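Long-range contact in periplasmic beta-glucosidase (Pseudomonas aeruginosa, PDB 6R5T), which probably hydrolyses terminal, non-reducing beta-D-glucosyl residues, releasing beta-D-glucose, as a periplasmic glycoside hydrolase of family 3: residues F567-G572 and D601-P606. The protein carries 1 engineered substitution. Numbering follows the deposited sequence.
Sequences FPRSVG and DEANGP
Arg569 reaches across to 601-606 and spends its NE on two backbone carbonyls at once. The bond to Asn604 O, 3.2 Å from Arg569 NE, is bent, with the nitrogen well above that carbonyl's plane; the one to Gly605 O, 2.9 Å from the same NE, is weak, with an N-H...O angle of 129°. Arg569 NH2 adds a second, weak bond to Asn604 O. CG anti to the carbonyl carbon (chi1 -67°) and an extended chain carry NE there, while the turn about CD-NE (chi4 -83°) sets the guanidinium plane: Ala603 CB, offset toward the rim, lies over one face (3.8 Å from Arg569 CZ), and Pro606 C over the other. Gly605 O also accepts from a water that takes the backbone N-H of Arg569. Both segments belong to the irregular loop leading from helix 545-553 of the family 3 C-terminal domain to strand 619-626; within it they run roughly antiparallel without forming a sheet. Farther along, Ser570 OG donates to the syn lone pair of Glu602 OE1 at 2.6 Å and weakly accepts from Gly572 N. Gln573 NE2 bonds the same carboxylate oxygen and Ala603 O, while Thr491 of the second subunit packs on Ser570 and Glu602.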
loop_
_atom_site.group_PDB
_atom_site.type_symbol
_atom_site.label_atom_id
_atom_site.label_comp_id
_atom_site.label_asym_id
_atom_site.label_seq_id
_atom_site.Cartn_x
_atom_site.Cartn_y
_atom_site.Cartn_z
ATOM N N PHE A 567 -8.966 9.242 9.441
ATOM C CA PHE A 567 -7.711 9.958 9.743
ATOM C C PHE A 567 -6.769 8.983 10.425
ATOM O O PHE A 567 -7.060 8.545 11.549
ATOM C CB PHE A 567 -7.958 11.180 10.616
ATOM C CG PHE A 567 -8.364 12.418 9.860
ATOM C CD1 PHE A 567 -9.225 12.386 8.784
ATOM C CD2 PHE A 567 -7.898 13.660 10.263
ATOM C CE1 PHE A 567 -9.586 13.535 8.089
ATOM C CE2 PHE A 567 -8.314 14.808 9.603
ATOM C CZ PHE A 567 -9.123 14.763 8.500
ATOM N N PRO A 568 -5.664 8.594 9.768
ATOM C CA PRO A 568 -4.766 7.611 10.334
ATOM C C PRO A 568 -4.073 8.231 11.535
ATOM O O PRO A 568 -3.822 9.423 11.518
ATOM C CB PRO A 568 -3.710 7.335 9.258
ATOM C CG PRO A 568 -4.292 7.904 7.994
ATOM C CD PRO A 568 -5.217 9.026 8.419
ATOM N N ARG A 569 -3.633 7.385 12.468
ATOM C CA ARG A 569 -2.782 7.876 13.593
ATOM C C ARG A 569 -1.417 8.288 13.055
ATOM O O ARG A 569 -0.801 9.205 13.635
ATOM C CB ARG A 569 -2.660 6.834 14.699
ATOM C CG ARG A 569 -3.982 6.592 15.386
ATOM C CD ARG A 569 -3.846 5.446 16.357
ATOM N NE ARG A 569 -5.137 5.084 16.898
ATOM C CZ ARG A 569 -5.745 5.682 17.911
ATOM N NH1 ARG A 569 -5.166 6.663 18.556
ATOM N NH2 ARG A 569 -6.930 5.244 18.285
ATOM N N SER A 570 -0.916 7.646 12.005
ATOM C CA SER A 570 0.354 8.033 11.386
ATOM C C SER A 570 0.400 7.477 9.971
ATOM O O SER A 570 -0.363 6.570 9.642
ATOM C CB SER A 570 1.545 7.545 12.181
ATOM O OG SER A 570 1.635 6.131 12.084
ATOM N N VAL A 571 1.344 7.962 9.199
ATOM C CA VAL A 571 1.540 7.520 7.805
ATOM C C VAL A 571 1.901 6.031 7.770
ATOM O O VAL A 571 1.559 5.342 6.789
ATOM C CB VAL A 571 2.595 8.389 7.114
ATOM C CG1 VAL A 571 4.022 8.135 7.627
ATOM C CG2 VAL A 571 2.498 8.191 5.610
ATOM N N GLY A 572 2.514 5.509 8.840
ATOM C CA GLY A 572 2.886 4.098 8.836
ATOM C C GLY A 572 1.714 3.180 8.983
ATOM O O GLY A 572 1.938 1.966 8.878
ATOM N N ASP A 601 3.603 -0.853 17.782
ATOM C CA ASP A 601 4.378 0.326 18.232
ATOM C C ASP A 601 3.551 1.612 18.223
ATOM O O ASP A 601 4.155 2.701 18.371
ATOM C CB ASP A 601 5.651 0.467 17.426
ATOM C CG ASP A 601 5.475 0.720 15.937
ATOM O OD1 ASP A 601 4.363 0.558 15.464
ATOM O OD2 ASP A 601 6.515 0.920 15.269
ATOM N N GLU A 602 2.256 1.486 18.022
ATOM C CA GLU A 602 1.304 2.631 17.979
ATOM C C GLU A 602 -0.066 2.065 18.292
ATOM O O GLU A 602 -0.324 0.893 18.011
ATOM C CB GLU A 602 1.284 3.275 16.586
ATOM C CG GLU A 602 0.631 4.647 16.544
ATOM C CD GLU A 602 1.068 5.385 15.306
ATOM O OE1 GLU A 602 0.836 4.838 14.210
ATOM O OE2 GLU A 602 1.697 6.458 15.441
ATOM N N ALA A 603 -0.950 2.900 18.820
ATOM C CA ALA A 603 -2.360 2.520 19.038
ATOM C C ALA A 603 -2.964 2.178 17.685
ATOM O O ALA A 603 -2.504 2.704 16.665
ATOM C CB ALA A 603 -3.113 3.597 19.734
ATOM N N ASN A 604 -3.918 1.294 17.680
ATOM C CA ASN A 604 -4.500 0.785 16.426
ATOM C C ASN A 604 -5.838 1.475 16.088
ATOM O O ASN A 604 -6.456 2.142 16.968
ATOM C CB ASN A 604 -4.605 -0.732 16.486
ATOM C CG ASN A 604 -3.238 -1.383 16.301
ATOM O OD1 ASN A 604 -2.767 -1.501 15.164
ATOM N ND2 ASN A 604 -2.591 -1.695 17.423
ATOM N N GLY A 605 -6.265 1.320 14.843
ATOM C CA GLY A 605 -7.455 2.010 14.354
ATOM C C GLY A 605 -7.146 3.453 14.002
ATOM O O GLY A 605 -6.131 4.031 14.413
ATOM N N PRO A 606 -8.065 4.109 13.266
ATOM C CA PRO A 606 -7.892 5.514 12.945
ATOM C C PRO A 606 -7.972 6.367 14.213
ATOM O O PRO A 606 -8.633 5.970 15.203
ATOM C CB PRO A 606 -9.082 5.789 12.014
ATOM C CG PRO A 606 -10.108 4.850 12.482
ATOM C CD PRO A 606 -9.365 3.560 12.840
HETATM O O HOH W 1 -4.548 4.660 12.235
#